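Side-chain contacts in anti-restriction endonuclease (Enterobacteria phage T4, PDB 3WX4), which mimics DNA, inhibits the DNA binding of the bacterial histone-like protein H-NS and strongly inhibits the host McrA endonuclease: residues A[44-49]-A[67-72]; A[31-36]-A[59-64]. All coordinates share one frame; numbering follows the deposited sequence.

Contact 1: residues A[44-49]-A[67-72]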
loop_
_atom_site.group_PDB
_atom_site.type_symbol
_atom_site.label_atom_id
_atom_site.label_comp_id
_atom_site.label_asym_id
_atom_site.label_seq_id
_atom_site.Cartn_x
_atom_site.Cartn_y
_atom_site.Cartn_z
ATOM N N ASN A 44 -6.866 -2.716 5.390
ATOM C CA ASN A 44 -5.937 -3.702 4.902
ATOM C C ASN A 44 -4.637 -3.014 4.700
ATOM O O ASN A 44 -4.582 -1.963 4.046
ATOM C CB ASN A 44 -6.434 -4.263 3.575
ATOM C CG ASN A 44 -7.740 -4.986 3.719
ATOM O OD1 ASN A 44 -7.764 -6.187 4.051
ATOM N ND2 ASN A 44 -8.850 -4.266 3.497
ATOM N N ASN A 45 -3.564 -3.605 5.216
ATOM C CA ASN A 45 -2.279 -2.955 5.098
ATOM C C ASN A 45 -1.325 -3.626 4.167
ATOM O O ASN A 45 -0.216 -3.150 4.035
ATOM C CB ASN A 45 -1.626 -2.856 6.478
ATOM C CG ASN A 45 -1.527 -4.221 7.149
ATOM O OD1 ASN A 45 -1.216 -5.243 6.478
ATOM N ND2 ASN A 45 -1.796 -4.265 8.464
ATOM N N ASP A 46 -1.756 -4.680 3.488
ATOM C CA ASP A 46 -0.881 -5.449 2.601
ATOM C C ASP A 46 -1.078 -5.350 1.072
ATOM O O ASP A 46 -0.632 -6.221 0.302
ATOM C CB ASP A 46 -0.911 -6.937 3.036
ATOM C CG ASP A 46 -2.344 -7.467 3.238
ATOM O OD1 ASP A 46 -3.317 -6.737 2.890
ATOM O OD2 ASP A 46 -2.507 -8.620 3.735
ATOM N N PHE A 47 -1.754 -4.286 0.608
ATOM C CA PHE A 47 -1.883 -4.116 -0.828
ATOM C C PHE A 47 -2.345 -2.685 -1.109
ATOM O O PHE A 47 -2.885 -2.023 -0.224
ATOM C CB PHE A 47 -2.853 -5.130 -1.462
ATOM C CG PHE A 47 -4.289 -4.968 -1.061
ATOM C CD1 PHE A 47 -5.141 -4.079 -1.737
ATOM C CD2 PHE A 47 -4.815 -5.735 -0.051
ATOM C CE1 PHE A 47 -6.471 -3.975 -1.400
ATOM C CE2 PHE A 47 -6.185 -5.640 0.306
ATOM C CZ PHE A 47 -7.016 -4.748 -0.375
ATOM N N LEU A 48 -2.031 -2.215 -2.304
ATOM C CA LEU A 48 -2.465 -0.856 -2.736
ATOM C C LEU A 48 -3.517 -1.111 -3.794
ATOM O O LEU A 48 -3.452 -2.119 -4.530
ATOM C CB LEU A 48 -1.307 -0.100 -3.384
ATOM C CG LEU A 48 -0.157 0.318 -2.486
ATOM C CD1 LEU A 48 0.991 0.860 -3.381
ATOM C CD2 LEU A 48 -0.638 1.404 -1.481
ATOM N N ILE A 49 -4.503 -0.218 -3.906
ATOM C CA ILE A 49 -5.504 -0.398 -4.950
ATOM C C ILE A 49 -5.923 1.005 -5.359
ATOM O O ILE A 49 -5.849 1.952 -4.545
ATOM C CB ILE A 49 -6.719 -1.173 -4.449
ATOM C CG1 ILE A 49 -7.686 -1.396 -5.610
ATOM C CG2 ILE A 49 -7.360 -0.453 -3.259
ATOM C CD1 ILE A 49 -8.899 -2.205 -5.232
ATOM N N PRO A 67 5.121 -7.492 -0.709
ATOM C CA PRO A 67 5.913 -8.718 -0.913
ATOM C C PRO A 67 5.357 -9.814 0.024
ATOM O O PRO A 67 4.986 -9.548 1.181
ATOM C CB PRO A 67 7.341 -8.277 -0.548
ATOM C CG PRO A 67 7.347 -6.764 -0.816
ATOM C CD PRO A 67 5.976 -6.371 -0.268
ATOM N N GLY A 68 5.201 -11.009 -0.509
ATOM C CA GLY A 68 4.703 -12.099 0.305
ATOM C C GLY A 68 3.187 -12.172 0.424
ATOM O O GLY A 68 2.655 -13.086 1.106
ATOM N N LYS A 69 2.474 -11.221 -0.197
ATOM C CA LYS A 69 1.024 -11.269 -0.140
ATOM C C LYS A 69 0.559 -11.949 -1.418
ATOM O O LYS A 69 1.017 -11.619 -2.522
ATOM C CB LYS A 69 0.393 -9.864 -0.041
ATOM C CG LYS A 69 -1.141 -9.890 -0.065
ATOM C CD LYS A 69 -1.793 -10.479 1.209
ATOM C CE LYS A 69 -3.314 -10.502 1.141
ATOM N NZ LYS A 69 -4.030 -10.689 2.463
ATOM N N ASN A 70 -0.370 -12.886 -1.252
ATOM C CA ASN A 70 -0.930 -13.660 -2.357
ATOM C C ASN A 70 -1.962 -12.819 -3.130
ATOM O O ASN A 70 -2.999 -12.494 -2.580
ATOM C CB ASN A 70 -1.641 -14.882 -1.786
ATOM C CG ASN A 70 -2.032 -15.865 -2.852
ATOM O OD1 ASN A 70 -2.320 -15.499 -4.004
ATOM N ND2 ASN A 70 -2.057 -17.144 -2.473
ATOM N N ILE A 71 -1.703 -12.515 -4.389
ATOM C CA ILE A 71 -2.649 -11.696 -5.153
ATOM C C ILE A 71 -4.059 -12.270 -5.095
ATOM O O ILE A 71 -5.012 -11.540 -4.877
ATOM C CB ILE A 71 -2.208 -11.535 -6.627
ATOM C CG1 ILE A 71 -3.126 -10.534 -7.371
ATOM C CG2 ILE A 71 -2.273 -12.861 -7.314
ATOM C CD1 ILE A 71 -3.254 -9.205 -6.650
ATOM N N ASP A 72 -4.212 -13.588 -5.231
ATOM C CA ASP A 72 -5.564 -14.146 -5.196
ATOM C C ASP A 72 -6.287 -13.897 -3.886
ATOM O O ASP A 72 -7.532 -13.766 -3.863
ATOM C CB ASP A 72 -5.522 -15.625 -5.570
ATOM C CG ASP A 72 -4.929 -15.823 -6.948
ATOM O OD1 ASP A 72 -5.430 -15.175 -7.901
ATOM O OD2 ASP A 72 -3.941 -16.585 -7.097
HETATM O O HOH W 1 -5.955 -7.938 3.428
#

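Contact 2: residues A[31-36]-A[59-64]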
loop_
_atom_site.group_PDB
_atom_site.type_symbol
_atom_site.label_atom_id
_atom_site.label_comp_id
_atom_site.label_asym_id
_atom_site.label_seq_id
_atom_site.Cartn_x
_atom_site.Cartn_y
_atom_site.Cartn_z
ATOM N N SER A 31 -19.180 7.437 -6.408
ATOM C CA SER A 31 -19.343 7.412 -4.931
ATOM C C SER A 31 -18.913 6.054 -4.410
ATOM O O SER A 31 -18.083 5.938 -3.491
ATOM C CB SER A 31 -20.817 7.573 -4.525
ATOM O OG SER A 31 -21.342 8.762 -5.066
ATOM N N ILE A 32 -19.445 4.999 -5.005
ATOM C CA ILE A 32 -19.075 3.680 -4.477
ATOM C C ILE A 32 -17.615 3.347 -4.650
ATOM O O ILE A 32 -16.954 2.867 -3.717
ATOM C CB ILE A 32 -19.920 2.584 -5.125
ATOM C CG1 ILE A 32 -21.382 2.735 -4.647
ATOM C CG2 ILE A 32 -19.272 1.228 -4.845
ATOM C CD1 ILE A 32 -22.409 1.905 -5.424
ATOM N N VAL A 33 -17.050 3.659 -5.813
ATOM C CA VAL A 33 -15.678 3.306 -5.998
ATOM C C VAL A 33 -14.741 4.057 -5.071
ATOM O O VAL A 33 -13.690 3.533 -4.640
ATOM C CB VAL A 33 -15.281 3.521 -7.452
ATOM C CG1 VAL A 33 -13.831 3.702 -7.573
ATOM C CG2 VAL A 33 -15.736 2.338 -8.229
ATOM N N ASN A 34 -15.109 5.287 -4.736
ATOM C CA ASN A 34 -14.184 6.018 -3.878
ATOM C C ASN A 34 -14.282 5.555 -2.388
ATOM O O ASN A 34 -13.285 5.610 -1.675
ATOM C CB ASN A 34 -14.376 7.524 -4.094
ATOM C CG ASN A 34 -13.647 8.015 -5.385
ATOM O OD1 ASN A 34 -12.409 8.272 -5.362
ATOM N ND2 ASN A 34 -14.383 8.070 -6.530
ATOM N N GLU A 35 -15.462 5.113 -1.949
ATOM C CA GLU A 35 -15.607 4.589 -0.592
ATOM C C GLU A 35 -14.956 3.215 -0.569
ATOM O O GLU A 35 -14.289 2.853 0.406
ATOM C CB GLU A 35 -17.059 4.453 -0.174
ATOM C CG GLU A 35 -17.189 3.856 1.223
ATOM C CD GLU A 35 -18.629 3.640 1.685
ATOM O OE1 GLU A 35 -19.122 4.504 2.432
ATOM O OE2 GLU A 35 -19.292 2.611 1.327
ATOM N N LEU A 36 -15.094 2.467 -1.667
ATOM C CA LEU A 36 -14.501 1.145 -1.735
ATOM C C LEU A 36 -12.986 1.193 -1.547
ATOM O O LEU A 36 -12.390 0.449 -0.712
ATOM C CB LEU A 36 -14.868 0.469 -3.064
ATOM C CG LEU A 36 -14.150 -0.847 -3.381
ATOM C CD1 LEU A 36 -14.665 -1.925 -2.432
ATOM C CD2 LEU A 36 -14.469 -1.264 -4.859
ATOM N N GLY A 59 -14.270 0.839 -13.706
ATOM C CA GLY A 59 -14.516 -0.543 -13.317
ATOM C C GLY A 59 -13.244 -1.403 -13.208
ATOM O O GLY A 59 -13.321 -2.566 -12.743
ATOM N N TYR A 60 -12.094 -0.893 -13.660
ATOM C CA TYR A 60 -10.829 -1.626 -13.540
ATOM C C TYR A 60 -10.046 -0.963 -12.418
ATOM O O TYR A 60 -10.112 0.253 -12.263
ATOM C CB TYR A 60 -9.908 -1.493 -14.740
ATOM C CG TYR A 60 -10.425 -1.842 -16.111
ATOM C CD1 TYR A 60 -11.722 -2.322 -16.328
ATOM C CD2 TYR A 60 -9.586 -1.694 -17.206
ATOM C CE1 TYR A 60 -12.155 -2.647 -17.630
ATOM C CE2 TYR A 60 -10.003 -2.011 -18.467
ATOM C CZ TYR A 60 -11.282 -2.484 -18.665
ATOM O OH TYR A 60 -11.616 -2.815 -19.951
ATOM N N PHE A 61 -9.253 -1.745 -11.686
ATOM C CA PHE A 61 -8.444 -1.228 -10.556
ATOM C C PHE A 61 -7.019 -1.694 -10.672
ATOM O O PHE A 61 -6.805 -2.809 -11.165
ATOM C CB PHE A 61 -9.020 -1.748 -9.247
ATOM C CG PHE A 61 -10.373 -1.228 -8.982
ATOM C CD1 PHE A 61 -10.538 -0.093 -8.199
ATOM C CD2 PHE A 61 -11.485 -1.783 -9.633
ATOM C CE1 PHE A 61 -11.793 0.500 -8.070
ATOM C CE2 PHE A 61 -12.756 -1.206 -9.527
ATOM C CZ PHE A 61 -12.911 -0.044 -8.736
ATOM N N TYR A 62 -6.050 -0.867 -10.290
ATOM C CA TYR A 62 -4.678 -1.382 -10.299
ATOM C C TYR A 62 -4.578 -2.023 -8.920
ATOM O O TYR A 62 -5.262 -1.586 -7.975
ATOM C CB TYR A 62 -3.602 -0.305 -10.500
ATOM C CG TYR A 62 -3.546 0.816 -9.466
ATOM C CD1 TYR A 62 -3.021 0.590 -8.203
ATOM C CD2 TYR A 62 -4.017 2.104 -9.774
ATOM C CE1 TYR A 62 -2.955 1.602 -7.249
ATOM C CE2 TYR A 62 -3.979 3.140 -8.838
ATOM C CZ TYR A 62 -3.443 2.884 -7.569
ATOM O OH TYR A 62 -3.387 3.831 -6.578
ATOM N N VAL A 63 -3.777 -3.087 -8.799
ATOM C CA VAL A 63 -3.651 -3.774 -7.509
ATOM C C VAL A 63 -2.169 -4.146 -7.365
ATOM O O VAL A 63 -1.583 -4.711 -8.305
ATOM C CB VAL A 63 -4.497 -5.059 -7.476
ATOM C CG1 VAL A 63 -4.312 -5.769 -6.159
ATOM C CG2 VAL A 63 -5.966 -4.727 -7.617
ATOM N N ILE A 64 -1.561 -3.742 -6.253
ATOM C CA ILE A 64 -0.167 -4.034 -5.961
ATOM C C ILE A 64 -0.098 -4.650 -4.560
ATOM O O ILE A 64 -0.272 -3.959 -3.544
ATOM C CB ILE A 64 0.712 -2.765 -5.993
ATOM C CG1 ILE A 64 0.576 -2.078 -7.352
ATOM C CG2 ILE A 64 2.229 -3.145 -5.839
ATOM C CD1 ILE A 64 1.043 -0.617 -7.343
#

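Contact 1: residues A[44-49]-A[67-72]
K69 reaches over the carboxylate of D46 and closes a salt bridge at the surface, with NZ 2.9 Å from D46 OD2. The ammonium comes in 43° out of the carboxylate plane, so the lysine leans on the group from above. Its methylenes follow the same path: a bend at chi2 (70°) lays the chain obliquely across the aspartate and leaves K69 CD 3.2 Å from D46 OD2. The other carboxylate oxygen is served by a water, whose oxygen donates to D46 OD1 at 2.9 Å. The same water oxygen donates to N44 OD1 at 2.6 Å. From K69 NZ it accepts a weak bond, 3.5 Å from nitrogen to water oxygen. This water also sits in the plane of the F47 ring, at its edge. The bridge thus ties the turn entering strand 47-51 to the approach to helix 71-84, whose first turn is capped by N70: D72 N donates to N70 OD1 at 3.0 Å, the donor nitrogen lying 34° out of the carbonyl plane. The other end of the N44 amide is used too: ND2 gives a hydrogen bond to L40 O and a weak one to Y81 OH. The backbone of D46 is itself hydrogen-bonded to that of A66.

Contact 2: residues A[31-36]-A[59-64]
V33 presents both its methyls to the outer end of the F61 ring, the closer of the two touches between 31-36 and 59-64. Ahead of it on the helix, S31 turns its hydroxyl back to N27 O, while I32 is buried against L21 and Y85, so these two serve other neighbours. At V33 the side chain heads for the strand and meets F61 coming from the opposite direction. CG2 lies in the plane of the ring, at its edge, 3.7 Å from F61 CZ. The second methyl, held anti to the backbone N (chi1 157°), brings V33 CG1 to 3.8 Å from F61 CE1; the branched end therefore straddles two neighbouring ring carbons. F61 leaves the strand toward the helix, and with CG anti to the carbonyl carbon (chi1 -65°) the ring meets V33 with its CE1 and CZ end.

N34 points away, its ND2 bonded to H30 O, and E35 OE2 bonds to Y85 OH. One turn after V33, the backbone bond from L36 N to I32 O (2.8 Å) carries the helix on, and L36 comes back to the strand side. Its CD2 stands 4.4 Å from F61 CZ, a looser touch made obliquely to the ring. L36 also packs on L18, Y81 and V82, and F61 on L18 and I15, so the phenyl group joins a hydrophobic cluster to which helices 16-24 and 71-84 contribute as well. No hydrogen bond crosses between the segments; the contact is apolar and buried close to the centre of the chain. It is helix-on-sheet packing, with the central strand of a three-stranded antiparallel sheet lending an aromatic side chain to the core of an alpha+beta fold.

From the N terminus, strand 2-14 and helix 16-24 come before either contact. Helix 26-43 then supplies 31-36, the first half of contact 2, and the chain passes through 44-49, the first half of contact 1, before 59-64 closes the contact 2 loop. Only afterwards does 67-72 return to close contact 1, so the two loops cross instead of nesting. Their centres lie 15 Å apart, yet they meet in the sheet, where L48 N probably donates to I64 O across 2.8 Å, and again where I71 of helix 71-84 packs on V63. Contact 2 joins helix to central strand in the interior; contact 1 fastens the start of strand 47-51, outermost in this chain, to residues leading into the long C-terminal-half helix. Both reach the second subunit.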